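Long-range contacts in rubisco operon transcriptional regulator (Synechocystis sp., PDB 5Y2W), which acts as a LysR-type transcriptional repressor, probably coordinating carbon and nitrogen metabolism, with a regulatory domain that binds the metabolite 2-phosphoglycolate: residues Val86-Asp91 with Thr174-Asp179; Glu108-Arg113 with Ile156-Gln161; Gln56-Asp61 with Ala190-Lys195; Ala16-Ala21 with Tyr63-Pro68. All blocks are in the same frame, centred on the assembly; numbering follows the deposited sequence.

Contact 1: Val86-Asp91 with Thr174-Asp179; sequences VIARRD and TILDID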
loop_
_atom_site.group_PDB
_atom_site.type_symbol
_atom_site.label_atom_id
_atom_site.label_comp_id
_atom_site.label_asym_id
_atom_site.label_seq_id
_atom_site.Cartn_x
_atom_site.Cartn_y
_atom_site.Cartn_z
ATOM N N VAL A 86 17.090 3.347 -8.324
ATOM C CA VAL A 86 17.504 1.992 -8.018
ATOM C C VAL A 86 17.771 1.796 -6.518
ATOM O O VAL A 86 18.604 2.459 -5.923
ATOM C CB VAL A 86 18.726 1.562 -8.863
ATOM C CG1 VAL A 86 19.132 0.143 -8.529
ATOM C CG2 VAL A 86 18.395 1.645 -10.356
ATOM N N ILE A 87 17.063 0.838 -5.932
ATOM C CA ILE A 87 17.189 0.553 -4.546
ATOM C C ILE A 87 17.730 -0.835 -4.357
ATOM O O ILE A 87 17.310 -1.785 -5.028
ATOM C CB ILE A 87 15.835 0.667 -3.857
ATOM C CG1 ILE A 87 15.318 2.114 -4.016
ATOM C CG2 ILE A 87 15.974 0.306 -2.365
ATOM C CD1 ILE A 87 13.845 2.241 -3.782
ATOM N N ALA A 88 18.664 -0.942 -3.430
ATOM C CA ALA A 88 19.209 -2.228 -3.059
ATOM C C ALA A 88 19.369 -2.303 -1.549
ATOM O O ALA A 88 19.058 -1.353 -0.810
ATOM C CB ALA A 88 20.550 -2.454 -3.736
ATOM N N ARG A 89 19.836 -3.450 -1.083
ATOM C CA ARG A 89 20.194 -3.506 0.293
ATOM C C ARG A 89 21.599 -3.023 0.420
ATOM O O ARG A 89 22.380 -3.122 -0.520
ATOM C CB ARG A 89 20.018 -4.897 0.835
ATOM C CG ARG A 89 20.056 -4.895 2.367
ATOM C CD ARG A 89 19.558 -6.204 2.891
ATOM N NE ARG A 89 20.595 -7.235 2.699
ATOM C CZ ARG A 89 20.433 -8.503 3.057
ATOM N NH1 ARG A 89 19.291 -8.866 3.616
ATOM N NH2 ARG A 89 21.394 -9.411 2.840
ATOM N N ARG A 90 21.922 -2.486 1.582
ATOM C CA ARG A 90 23.197 -1.819 1.824
ATOM C C ARG A 90 24.431 -2.761 1.773
ATOM O O ARG A 90 25.530 -2.300 1.676
ATOM C CB ARG A 90 23.130 -1.087 3.185
ATOM C CG ARG A 90 23.023 -2.028 4.387
ATOM C CD ARG A 90 22.595 -1.332 5.679
ATOM N NE ARG A 90 23.590 -0.384 6.172
ATOM C CZ ARG A 90 23.400 0.472 7.177
ATOM N NH1 ARG A 90 24.385 1.287 7.531
ATOM N NH2 ARG A 90 22.235 0.529 7.829
ATOM N N ASP A 91 24.253 -4.077 1.796
ATOM C CA ASP A 91 25.387 -5.004 1.660
ATOM C C ASP A 91 25.582 -5.328 0.170
ATOM O O ASP A 91 26.451 -6.119 -0.216
ATOM C CB ASP A 91 25.135 -6.282 2.490
ATOM C CG ASP A 91 23.818 -6.991 2.112
ATOM O OD1 ASP A 91 22.884 -6.409 1.454
ATOM O OD2 ASP A 91 23.704 -8.158 2.504
ATOM N N THR A 174 19.246 1.297 0.269
ATOM C CA THR A 174 20.201 2.252 -0.204
ATOM C C THR A 174 19.901 2.489 -1.674
ATOM O O THR A 174 19.398 1.584 -2.365
ATOM C CB THR A 174 21.644 1.685 -0.005
ATOM O OG1 THR A 174 22.583 2.690 -0.305
ATOM C CG2 THR A 174 21.937 0.534 -0.959
ATOM N N ILE A 175 20.211 3.682 -2.146
ATOM C CA ILE A 175 20.096 4.021 -3.565
ATOM C C ILE A 175 21.405 3.710 -4.259
ATOM O O ILE A 175 22.458 4.194 -3.832
ATOM C CB ILE A 175 19.732 5.496 -3.773
ATOM C CG1 ILE A 175 18.297 5.717 -3.312
ATOM C CG2 ILE A 175 19.817 5.870 -5.227
ATOM C CD1 ILE A 175 17.959 7.149 -2.973
ATOM N N LEU A 176 21.349 2.867 -5.297
ATOM C CA LEU A 176 22.506 2.649 -6.137
ATOM C C LEU A 176 22.591 3.748 -7.221
ATOM O O LEU A 176 21.609 4.026 -7.961
ATOM C CB LEU A 176 22.430 1.290 -6.783
ATOM C CG LEU A 176 22.390 0.072 -5.832
ATOM C CD1 LEU A 176 22.384 -1.185 -6.681
ATOM C CD2 LEU A 176 23.576 0.068 -4.877
ATOM N N ASP A 177 23.772 4.348 -7.328
ATOM C CA ASP A 177 24.021 5.497 -8.258
ATOM C C ASP A 177 24.304 5.003 -9.647
ATOM O O ASP A 177 25.431 5.070 -10.120
ATOM C CB ASP A 177 25.208 6.355 -7.749
ATOM C CG ASP A 177 25.472 7.595 -8.637
ATOM O OD1 ASP A 177 24.523 8.142 -9.265
ATOM O OD2 ASP A 177 26.642 8.020 -8.721
ATOM N N ILE A 178 23.275 4.462 -10.266
ATOM C CA ILE A 178 23.345 3.855 -11.544
ATOM C C ILE A 178 23.094 4.925 -12.583
ATOM O O ILE A 178 22.222 5.754 -12.370
ATOM C CB ILE A 178 22.226 2.823 -11.747
ATOM C CG1 ILE A 178 22.139 1.825 -10.600
ATOM C CG2 ILE A 178 22.394 2.137 -13.096
ATOM C CD1 ILE A 178 23.376 0.990 -10.338
ATOM N N ASP A 179 23.838 4.878 -13.701
ATOM C CA ASP A 179 23.633 5.777 -14.831
ATOM C C ASP A 179 22.219 5.602 -15.357
ATOM O O ASP A 179 21.658 4.496 -15.310
ATOM C CB ASP A 179 24.553 5.443 -16.003
ATOM C CG ASP A 179 26.030 5.819 -15.763
ATOM O OD1 ASP A 179 26.338 6.595 -14.839
ATOM O OD2 ASP A 179 26.868 5.327 -16.552
HETATM O O HOH W 1 19.359 5.013 -8.804
#

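Contact 2: Glu108-Arg113 with Ile156-Gln161; sequences EAFIMR and ISVLSQ. With PGA (2-phosphoglycolic acid), chain B.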
loop_
_atom_site.group_PDB
_atom_site.type_symbol
_atom_site.label_atom_id
_atom_site.label_comp_id
_atom_site.label_asym_id
_atom_site.label_seq_id
_atom_site.Cartn_x
_atom_site.Cartn_y
_atom_site.Cartn_z
ATOM N N GLU A 108 21.204 -9.000 -12.785
ATOM C CA GLU A 108 20.875 -8.773 -11.386
ATOM C C GLU A 108 19.504 -9.265 -11.053
ATOM O O GLU A 108 18.592 -9.193 -11.880
ATOM C CB GLU A 108 20.883 -7.296 -11.051
ATOM C CG GLU A 108 22.263 -6.706 -10.915
ATOM C CD GLU A 108 22.946 -7.013 -9.577
ATOM O OE1 GLU A 108 22.244 -7.140 -8.517
ATOM O OE2 GLU A 108 24.204 -7.142 -9.607
ATOM N N ALA A 109 19.360 -9.798 -9.828
ATOM C CA ALA A 109 18.068 -10.253 -9.334
ATOM C C ALA A 109 17.281 -8.971 -9.106
ATOM O O ALA A 109 17.747 -8.043 -8.404
ATOM C CB ALA A 109 18.186 -11.042 -8.030
ATOM N N PHE A 110 16.109 -8.919 -9.717
ATOM C CA PHE A 110 15.334 -7.681 -9.825
ATOM C C PHE A 110 13.844 -7.951 -9.583
ATOM O O PHE A 110 13.218 -8.748 -10.295
ATOM C CB PHE A 110 15.524 -7.082 -11.196
ATOM C CG PHE A 110 15.031 -5.674 -11.315
ATOM C CD1 PHE A 110 13.684 -5.417 -11.493
ATOM C CD2 PHE A 110 15.912 -4.622 -11.246
ATOM C CE1 PHE A 110 13.219 -4.111 -11.580
ATOM C CE2 PHE A 110 15.475 -3.320 -11.332
ATOM C CZ PHE A 110 14.113 -3.064 -11.510
ATOM N N ILE A 111 13.278 -7.256 -8.608
ATOM C CA ILE A 111 11.908 -7.477 -8.241
ATOM C C ILE A 111 11.063 -6.517 -8.995
ATOM O O ILE A 111 11.325 -5.309 -8.959
ATOM C CB ILE A 111 11.720 -7.249 -6.735
ATOM C CG1 ILE A 111 12.681 -8.153 -5.930
ATOM C CG2 ILE A 111 10.264 -7.498 -6.347
ATOM C CD1 ILE A 111 13.198 -7.535 -4.652
ATOM N N MET A 112 10.016 -6.997 -9.623
ATOM C CA MET A 112 9.160 -6.104 -10.397
ATOM C C MET A 112 7.830 -5.842 -9.680
ATOM O O MET A 112 7.363 -6.641 -8.895
ATOM C CB MET A 112 8.830 -6.742 -11.732
ATOM C CG MET A 112 9.932 -6.726 -12.765
ATOM S SD MET A 112 10.076 -5.173 -13.692
ATOM C CE MET A 112 11.456 -5.420 -14.819
ATOM N N ARG A 113 7.241 -4.689 -9.936
ATOM C CA ARG A 113 5.872 -4.385 -9.568
ATOM C C ARG A 113 4.920 -5.214 -10.454
ATOM O O ARG A 113 5.350 -5.793 -11.469
ATOM C CB ARG A 113 5.608 -2.875 -9.820
ATOM C CG ARG A 113 6.186 -1.933 -8.778
ATOM C CD ARG A 113 5.365 -1.873 -7.516
ATOM N NE ARG A 113 3.994 -1.509 -7.864
ATOM C CZ ARG A 113 3.539 -0.271 -8.062
ATOM N NH1 ARG A 113 2.282 -0.115 -8.511
ATOM N NH2 ARG A 113 4.326 0.789 -7.824
ATOM N N ILE A 156 17.273 -6.229 -6.071
ATOM C CA ILE A 156 17.135 -4.781 -6.191
ATOM C C ILE A 156 15.862 -4.539 -6.955
ATOM O O ILE A 156 15.272 -5.463 -7.505
ATOM C CB ILE A 156 18.331 -4.174 -6.936
ATOM C CG1 ILE A 156 18.366 -4.670 -8.364
ATOM C CG2 ILE A 156 19.610 -4.607 -6.262
ATOM C CD1 ILE A 156 19.491 -4.056 -9.159
ATOM N N SER A 157 15.417 -3.305 -6.907
ATOM C CA SER A 157 14.256 -2.845 -7.654
ATOM C C SER A 157 14.424 -1.361 -8.010
ATOM O O SER A 157 15.409 -0.739 -7.662
ATOM C CB SER A 157 12.992 -2.975 -6.817
ATOM O OG SER A 157 11.830 -2.997 -7.665
ATOM N N VAL A 158 13.454 -0.814 -8.741
ATOM C CA VAL A 158 13.394 0.631 -9.013
ATOM C C VAL A 158 12.037 1.041 -8.506
ATOM O O VAL A 158 11.031 0.409 -8.862
ATOM C CB VAL A 158 13.493 0.931 -10.512
ATOM C CG1 VAL A 158 13.004 2.352 -10.806
ATOM C CG2 VAL A 158 14.914 0.678 -11.065
ATOM N N LEU A 159 12.022 2.032 -7.623
ATOM C CA LEU A 159 10.799 2.545 -7.070
ATOM C C LEU A 159 10.915 4.081 -7.038
ATOM O O LEU A 159 12.019 4.631 -7.078
ATOM C CB LEU A 159 10.643 2.069 -5.614
ATOM C CG LEU A 159 10.474 0.593 -5.236
ATOM C CD1 LEU A 159 10.464 0.397 -3.717
ATOM C CD2 LEU A 159 9.213 0.103 -5.860
ATOM N N SER A 160 9.786 4.750 -6.878
ATOM C CA SER A 160 9.769 6.176 -6.552
ATOM C C SER A 160 10.537 6.434 -5.310
ATOM O O SER A 160 10.332 5.774 -4.293
ATOM C CB SER A 160 8.344 6.681 -6.308
ATOM O OG SER A 160 8.404 8.044 -5.964
ATOM N N GLN A 161 11.387 7.432 -5.378
ATOM C CA GLN A 161 12.071 7.937 -4.216
ATOM C C GLN A 161 11.146 8.375 -3.106
ATOM O O GLN A 161 11.557 8.379 -1.955
ATOM C CB GLN A 161 12.888 9.145 -4.614
ATOM C CG GLN A 161 14.033 9.435 -3.667
ATOM C CD GLN A 161 15.175 10.098 -4.374
ATOM O OE1 GLN A 161 14.994 10.684 -5.424
ATOM N NE2 GLN A 161 16.345 10.023 -3.805
HETATM P P PGA B . 2.430 2.915 -10.181
HETATM O O1P PGA B . 2.792 4.490 -10.209
HETATM O O2P PGA B . 1.729 2.678 -8.884
HETATM O O3P PGA B . 3.793 2.217 -10.332
HETATM O O4P PGA B . 1.414 2.763 -11.250
HETATM C C2 PGA B . 3.502 5.221 -9.234
HETATM C C1 PGA B . 4.511 6.187 -9.842
HETATM O O1 PGA B . 5.222 6.906 -9.071
HETATM O O2 PGA B . 4.592 6.231 -11.087
#

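Contact 3: Gln56-Asp61 with Ala190-Lys195; sequences QNNEDD and ANLAGK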
loop_
_atom_site.group_PDB
_atom_site.type_symbol
_atom_site.label_atom_id
_atom_site.label_comp_id
_atom_site.label_asym_id
_atom_site.label_seq_id
_atom_site.Cartn_x
_atom_site.Cartn_y
_atom_site.Cartn_z
ATOM N N GLN A 56 -11.979 6.537 -16.858
ATOM C CA GLN A 56 -12.918 6.138 -17.912
ATOM C C GLN A 56 -14.352 6.077 -17.439
ATOM O O GLN A 56 -15.259 6.247 -18.236
ATOM C CB GLN A 56 -12.598 4.764 -18.455
ATOM C CG GLN A 56 -11.297 4.704 -19.205
ATOM C CD GLN A 56 -11.377 3.810 -20.414
ATOM O OE1 GLN A 56 -12.208 4.030 -21.293
ATOM N NE2 GLN A 56 -10.498 2.809 -20.479
ATOM N N ASN A 57 -14.544 5.792 -16.164
ATOM C CA ASN A 57 -15.867 5.815 -15.533
ATOM C C ASN A 57 -16.073 7.105 -14.758
ATOM O O ASN A 57 -16.943 7.172 -13.903
ATOM C CB ASN A 57 -16.016 4.664 -14.547
ATOM C CG ASN A 57 -15.580 3.364 -15.114
ATOM O OD1 ASN A 57 -15.373 3.243 -16.304
ATOM N ND2 ASN A 57 -15.424 2.372 -14.257
ATOM N N ASN A 58 -15.251 8.116 -15.030
ATOM C CA ASN A 58 -15.365 9.428 -14.365
ATOM C C ASN A 58 -15.573 9.411 -12.839
ATOM O O ASN A 58 -16.385 10.180 -12.319
ATOM C CB ASN A 58 -16.502 10.199 -15.025
ATOM C CG ASN A 58 -16.709 11.571 -14.412
ATOM O OD1 ASN A 58 -15.767 12.303 -14.114
ATOM N ND2 ASN A 58 -17.946 11.901 -14.189
ATOM N N GLU A 59 -14.822 8.569 -12.116
ATOM C CA GLU A 59 -15.147 8.284 -10.699
ATOM C C GLU A 59 -14.770 9.375 -9.697
ATOM O O GLU A 59 -15.382 9.516 -8.639
ATOM C CB GLU A 59 -14.583 6.924 -10.283
ATOM C CG GLU A 59 -15.191 5.784 -11.090
ATOM C CD GLU A 59 -14.809 4.416 -10.562
ATOM O OE1 GLU A 59 -15.100 4.155 -9.383
ATOM O OE2 GLU A 59 -14.219 3.597 -11.308
ATOM N N ASP A 60 -13.802 10.204 -10.044
ATOM C CA ASP A 60 -13.235 11.121 -9.063
ATOM C C ASP A 60 -13.200 12.533 -9.590
ATOM O O ASP A 60 -13.330 12.777 -10.795
ATOM C CB ASP A 60 -11.793 10.654 -8.736
ATOM C CG ASP A 60 -11.753 9.207 -8.233
ATOM O OD1 ASP A 60 -12.174 9.002 -7.089
ATOM O OD2 ASP A 60 -11.369 8.287 -8.995
ATOM N N ASP A 61 -12.971 13.447 -8.668
ATOM C CA ASP A 61 -12.738 14.831 -8.983
ATOM C C ASP A 61 -11.356 15.061 -9.588
ATOM O O ASP A 61 -11.208 15.678 -10.643
ATOM C CB ASP A 61 -12.877 15.623 -7.686
ATOM C CG ASP A 61 -14.283 15.529 -7.121
ATOM O OD1 ASP A 61 -15.226 15.748 -7.906
ATOM O OD2 ASP A 61 -14.466 15.182 -5.936
ATOM N N ALA A 190 -4.523 16.102 -12.267
ATOM C CA ALA A 190 -5.238 15.994 -13.499
ATOM C C ALA A 190 -6.731 15.919 -13.214
ATOM O O ALA A 190 -7.129 15.547 -12.114
ATOM C CB ALA A 190 -4.785 14.754 -14.266
ATOM N N ASN A 191 -7.511 16.328 -14.209
ATOM C CA ASN A 191 -8.952 16.123 -14.264
ATOM C C ASN A 191 -9.364 15.888 -15.712
ATOM O O ASN A 191 -8.614 16.211 -16.653
ATOM C CB ASN A 191 -9.682 17.328 -13.722
ATOM C CG ASN A 191 -9.423 18.578 -14.546
ATOM O OD1 ASN A 191 -10.190 18.912 -15.432
ATOM N ND2 ASN A 191 -8.360 19.271 -14.244
ATOM N N LEU A 192 -10.514 15.261 -15.892
ATOM C CA LEU A 192 -11.041 14.966 -17.247
ATOM C C LEU A 192 -11.103 16.294 -18.023
ATOM O O LEU A 192 -11.545 17.314 -17.465
ATOM C CB LEU A 192 -12.423 14.270 -17.166
ATOM C CG LEU A 192 -12.475 12.830 -16.560
ATOM C CD1 LEU A 192 -13.809 12.109 -16.716
ATOM C CD2 LEU A 192 -11.391 11.921 -17.132
ATOM N N ALA A 193 -10.583 16.313 -19.253
ATOM C CA ALA A 193 -10.480 17.592 -19.994
ATOM C C ALA A 193 -11.875 18.210 -20.155
ATOM O O ALA A 193 -12.836 17.492 -20.471
ATOM C CB ALA A 193 -9.838 17.377 -21.357
ATOM N N GLY A 194 -11.994 19.509 -19.885
ATOM C CA GLY A 194 -13.256 20.211 -20.115
ATOM C C GLY A 194 -14.272 20.063 -18.990
ATOM O O GLY A 194 -15.190 20.900 -18.860
ATOM N N LYS A 195 -14.126 18.997 -18.194
ATOM C CA LYS A 195 -14.859 18.834 -16.937
ATOM C C LYS A 195 -14.929 20.136 -16.107
ATOM O O LYS A 195 -13.911 20.702 -15.675
ATOM C CB LYS A 195 -14.188 17.731 -16.100
ATOM C CG LYS A 195 -14.803 17.428 -14.737
ATOM C CD LYS A 195 -13.784 16.709 -13.839
ATOM C CE LYS A 195 -14.365 16.267 -12.493
ATOM N NZ LYS A 195 -15.583 15.399 -12.634
#

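Contact 4: Ala16-Ala21 with Tyr63-Pro68; sequences AVITTA and YIVSEP. With PGA (2-phosphoglycolic acid), chain B.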
loop_
_atom_site.group_PDB
_atom_site.type_symbol
_atom_site.label_atom_id
_atom_site.label_comp_id
_atom_site.label_asym_id
_atom_site.label_seq_id
_atom_site.Cartn_x
_atom_site.Cartn_y
_atom_site.Cartn_z
ATOM N N ALA A 16 -8.248 10.265 -6.462
ATOM C CA ALA A 16 -7.549 9.024 -6.723
ATOM C C ALA A 16 -6.079 9.343 -7.031
ATOM O O ALA A 16 -5.775 10.259 -7.821
ATOM C CB ALA A 16 -8.224 8.196 -7.805
ATOM N N VAL A 17 -5.182 8.610 -6.351
ATOM C CA VAL A 17 -3.757 8.816 -6.474
ATOM C C VAL A 17 -2.992 7.523 -6.806
ATOM O O VAL A 17 -3.372 6.398 -6.423
ATOM C CB VAL A 17 -3.136 9.565 -5.252
ATOM C CG1 VAL A 17 -3.935 10.801 -4.900
ATOM C CG2 VAL A 17 -2.953 8.677 -4.027
ATOM N N ILE A 18 -1.881 7.696 -7.507
ATOM C CA ILE A 18 -0.976 6.568 -7.728
ATOM C C ILE A 18 -0.285 6.135 -6.424
ATOM O O ILE A 18 -0.190 6.902 -5.474
ATOM C CB ILE A 18 0.035 6.876 -8.821
ATOM C CG1 ILE A 18 0.750 8.195 -8.509
ATOM C CG2 ILE A 18 -0.667 6.855 -10.174
ATOM C CD1 ILE A 18 2.038 8.348 -9.236
ATOM N N THR A 19 0.250 4.916 -6.404
ATOM C CA THR A 19 0.646 4.300 -5.157
ATOM C C THR A 19 1.662 5.136 -4.422
ATOM O O THR A 19 1.631 5.238 -3.209
ATOM C CB THR A 19 1.265 2.913 -5.387
ATOM O OG1 THR A 19 2.323 3.059 -6.344
ATOM C CG2 THR A 19 0.232 1.925 -5.891
ATOM N N THR A 20 2.559 5.750 -5.149
ATOM C CA THR A 20 3.708 6.381 -4.533
ATOM C C THR A 20 3.368 7.710 -3.819
ATOM O O THR A 20 4.199 8.309 -3.108
ATOM C CB THR A 20 4.774 6.621 -5.614
ATOM O OG1 THR A 20 4.193 7.333 -6.744
ATOM C CG2 THR A 20 5.264 5.303 -6.109
ATOM N N ALA A 21 2.157 8.188 -4.056
ATOM C CA ALA A 21 1.653 9.446 -3.476
ATOM C C ALA A 21 0.845 9.253 -2.211
ATOM O O ALA A 21 0.295 10.214 -1.712
ATOM C CB ALA A 21 0.802 10.167 -4.513
ATOM N N TYR A 63 -7.140 13.366 -10.097
ATOM C CA TYR A 63 -6.292 12.227 -10.239
ATOM C C TYR A 63 -4.857 12.721 -10.131
ATOM O O TYR A 63 -4.471 13.752 -10.703
ATOM C CB TYR A 63 -6.540 11.578 -11.582
ATOM C CG TYR A 63 -7.994 11.173 -11.823
ATOM C CD1 TYR A 63 -8.916 12.073 -12.395
ATOM C CD2 TYR A 63 -8.449 9.899 -11.484
ATOM C CE1 TYR A 63 -10.243 11.711 -12.578
ATOM C CE2 TYR A 63 -9.765 9.531 -11.696
ATOM C CZ TYR A 63 -10.658 10.451 -12.222
ATOM O OH TYR A 63 -11.941 10.077 -12.453
ATOM N N ILE A 64 -4.058 11.973 -9.387
ATOM C CA ILE A 64 -2.619 12.171 -9.385
ATOM C C ILE A 64 -1.902 11.000 -10.055
ATOM O O ILE A 64 -2.018 9.795 -9.675
ATOM C CB ILE A 64 -2.158 12.408 -7.972
ATOM C CG1 ILE A 64 -2.924 13.645 -7.477
ATOM C CG2 ILE A 64 -0.629 12.540 -7.911
ATOM C CD1 ILE A 64 -2.256 14.436 -6.375
ATOM N N VAL A 65 -1.191 11.374 -11.108
ATOM C CA VAL A 65 -0.535 10.446 -11.996
ATOM C C VAL A 65 0.855 10.999 -12.341
ATOM O O VAL A 65 1.091 12.197 -12.195
ATOM C CB VAL A 65 -1.337 10.258 -13.259
ATOM C CG1 VAL A 65 -2.718 9.754 -12.886
ATOM C CG2 VAL A 65 -1.400 11.565 -14.072
ATOM N N SER A 66 1.777 10.106 -12.712
ATOM C CA SER A 66 3.056 10.479 -13.336
ATOM C C SER A 66 3.083 10.417 -14.881
ATOM O O SER A 66 3.798 11.146 -15.528
ATOM C CB SER A 66 4.158 9.552 -12.807
ATOM O OG SER A 66 4.315 9.779 -11.449
ATOM N N GLU A 67 2.380 9.450 -15.422
ATOM C CA GLU A 67 2.274 9.226 -16.852
ATOM C C GLU A 67 0.767 9.317 -17.191
ATOM O O GLU A 67 -0.013 8.478 -16.803
ATOM C CB GLU A 67 2.855 7.870 -17.271
ATOM C CG GLU A 67 2.939 7.745 -18.783
ATOM C CD GLU A 67 3.304 6.377 -19.324
ATOM O OE1 GLU A 67 3.426 5.377 -18.564
ATOM O OE2 GLU A 67 3.483 6.321 -20.555
ATOM N N PRO A 68 0.362 10.372 -17.894
ATOM C CA PRO A 68 -1.000 10.575 -18.407
ATOM C C PRO A 68 -1.476 9.373 -19.214
ATOM O O PRO A 68 -0.741 8.924 -20.100
ATOM C CB PRO A 68 -0.833 11.767 -19.370
ATOM C CG PRO A 68 0.314 12.520 -18.812
ATOM C CD PRO A 68 1.255 11.495 -18.209
HETATM P P PGA B . 2.430 2.915 -10.181
HETATM O O1P PGA B . 2.792 4.490 -10.209
HETATM O O2P PGA B . 1.729 2.678 -8.884
HETATM O O3P PGA B . 3.793 2.217 -10.332
HETATM O O4P PGA B . 1.414 2.763 -11.250
HETATM C C2 PGA B . 3.502 5.221 -9.234
HETATM C C1 PGA B . 4.511 6.187 -9.842
HETATM O O1 PGA B . 5.222 6.906 -9.071
HETATM O O2 PGA B . 4.592 6.231 -11.087
#

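Contact 1: Val86-Asp91 with Thr174-Asp179
Leu176 packs on the side of strand 86-89 that carries Val86 and Ala88, and each carbon of its side chain has a partner there. Its CB rests 3.9 Å from Val86 CG1. The branch carbon CG comes within 3.8 Å of Ala88 CB. The side chain slants across the strand from Val86 to Ala88, CG anti to the carbonyl carbon (chi1 -61°) carrying CD1 over the alanine methyl, 3.7 Å from Ala88 CB, while CD1 also reaches Val86 CG1; CD2 brushes the same alanine methyl. The side chains of Val86 and Ile178 cross at about a right angle, CG2 of the valine touching CG1 of the isoleucine. Beneath this apolar layer the backbones pair antiparallel. Ala88 and Thr174 form a hydrogen-bonded pair: Ala88 N gives a nearly straight bond of 2.8 Å to Thr174 O, and Thr174 N answers to Ala88 O with a more bent one. Leu176 N then bonds to Val86 O, but past it the chains part and a water takes over, accepting from Val86 N at 2.9 Å and donating to Leu176 O at 2.6 Å. Within this chain, strand 173-176 is an edge of a three-stranded antiparallel sheet; strand 81-89 is the central one, flanked on its other side by strand 157-160, where Val158 and Leu159 meet Val86 and Ile87.

Contact 2: Glu108-Arg113 with Ile156-Gln161
Ile156 and Ser157 meet the extended chain 109-111 through three hydrogen bonds. Ile156 uses both of its backbone polar atoms: its N donates to Ala109 O at 3.0 Å, nearly straight (172°), and its O receives Ile111 N at 2.9 Å. The next acceptor, Ile111 O, is taken by a side chain, the hydroxyl of Ser157, whose OG donates at 2.7 Å. OG stands anti to its own backbone N (chi1 -159°), which turns it to that carbonyl. Phe110 lays one ring face against the backbone, with Ser157 CA 4.1 Å from the ring centroid, while Val158 CG2 comes to the ring edge. In this LysR substrate-binding domain, which has the two-lobed fold of periplasmic binding proteins, the chain runs on from here to the ligand. Arg113, bent at chi2 and chi3, meets the phosphate of 2-phosphoglycolate edge-on: NH1 donates to O2P at 2.9 Å, and NH2 makes a weak bond to the same oxygen. NH2 has a further acceptor in Asn143 OD1, and Arg113 O is bound by Arg120 NH2. At the other end, Glu108 packs its CB 4.0 Å from Ile156 CD1 and turns OE1 to His92 NE2.

Contact 3: Gln56-Asp61 with Ala190-Lys195
Loop meets strand end here, in a sparse contact in which a polar side chain, Asn58, meets a leucine methyl and a lysine ammonium at the periphery of the lobe built on the five-stranded mixed sheet. Asn58 has positive phi and is the C-prime residue of the Schellman motif that ends helix 48-56. Its CG is anti to the backbone N (chi1 180°), sending the amide across to Leu192. The CD1 methyl of Leu192 fits against it, 3.7 Å from Asn58 CB and 3.3 Å from Asn58 OD1. That same oxygen accepts one weak hydrogen bond from Lys195 NZ at 3.4 Å. The lysine chain is extended as far as CE and bends at its last torsion (56°), which swings the ammonium round to the amide. On the way CE passes 3.7 Å from Asp61 O. Asp61 OD2 accepts a hydrogen bond from the backbone N of Arg14, and Asp60 forms a salt bridge with Arg54. A type II turn from Leu192 to Lys195, with Gly194 at positive phi, folds the lysine back over the strand end. The contact joins the helix-to-strand loop preceding strand 62-65 to the end of strand 186-192, its neighbour in the sheet, while Leu192 also packs on Leu74 of the outermost strand 74-79.

Contact 4: Ala16-Ala21 with Tyr63-Pro68
Ile18 and Ser66 close on each other beside the ligand, Ile18 CD1 lying 3.5 Å from Ser66 OG and 3.3 Å from C1 of 2-phosphoglycolate. CG1 of Ile18 sits between its backbone N and carbonyl carbon (chi1 53°), which turns the methyl end to the ligand's carbon chain. Two successive hydroxyls hold the ligand's two ends: Thr19 OG1 donates to O2P at 2.6 Å and Thr20 OG1 to O1, also at 2.6 Å. Asn143 ND2 also binds the Thr19 hydroxyl, and Asn82 ND2 binds that of Ser66. One layer back, Ala21 N bonds to Ile18 O, giving the chain its turn after the strand. Deeper still, strands 16-18 and 63-65 run parallel: Ile64 N donates to Ala16 O at 2.9 Å and Ile64 O receives Ile18 N at 3.0 Å. Val17 and Ile64 lie side by side on one sheet face, while Ala16 and Tyr63 share the other. Thr19, Thr20 and Ser66 come just after the C-terminal ends of these two parallel strands. The threonine hydroxyls give directed hydrogen bonds to each end of the ligand and Ile18 packs on its carbon chain, while charge complementarity probably comes from Arg113 and Arg185, which also bind it.

Contacts 2 and 4 are buried, lie on either side of the ligand, which both touch, and also touch each other directly beside it; contacts 1 and 3 are partly buried and lie toward opposite ends of the chain, about 37 Å apart between centres. Contacts 1 and 2 share a sheet, with strand 81-89 between the strands 157-160 and 173-176, and Ala88 and Ile156 packing together. Contacts 3 and 4 are likewise joined, through strand 62-65 and its neighbour 186-192. Contact 1 rests on antiparallel backbone pairing; contact 4 combines parallel pairing with hydroxyls to both ends of the ligand, and contact 2 contributes the arginine, whereas peripheral contact 3 has only a weak polar bond.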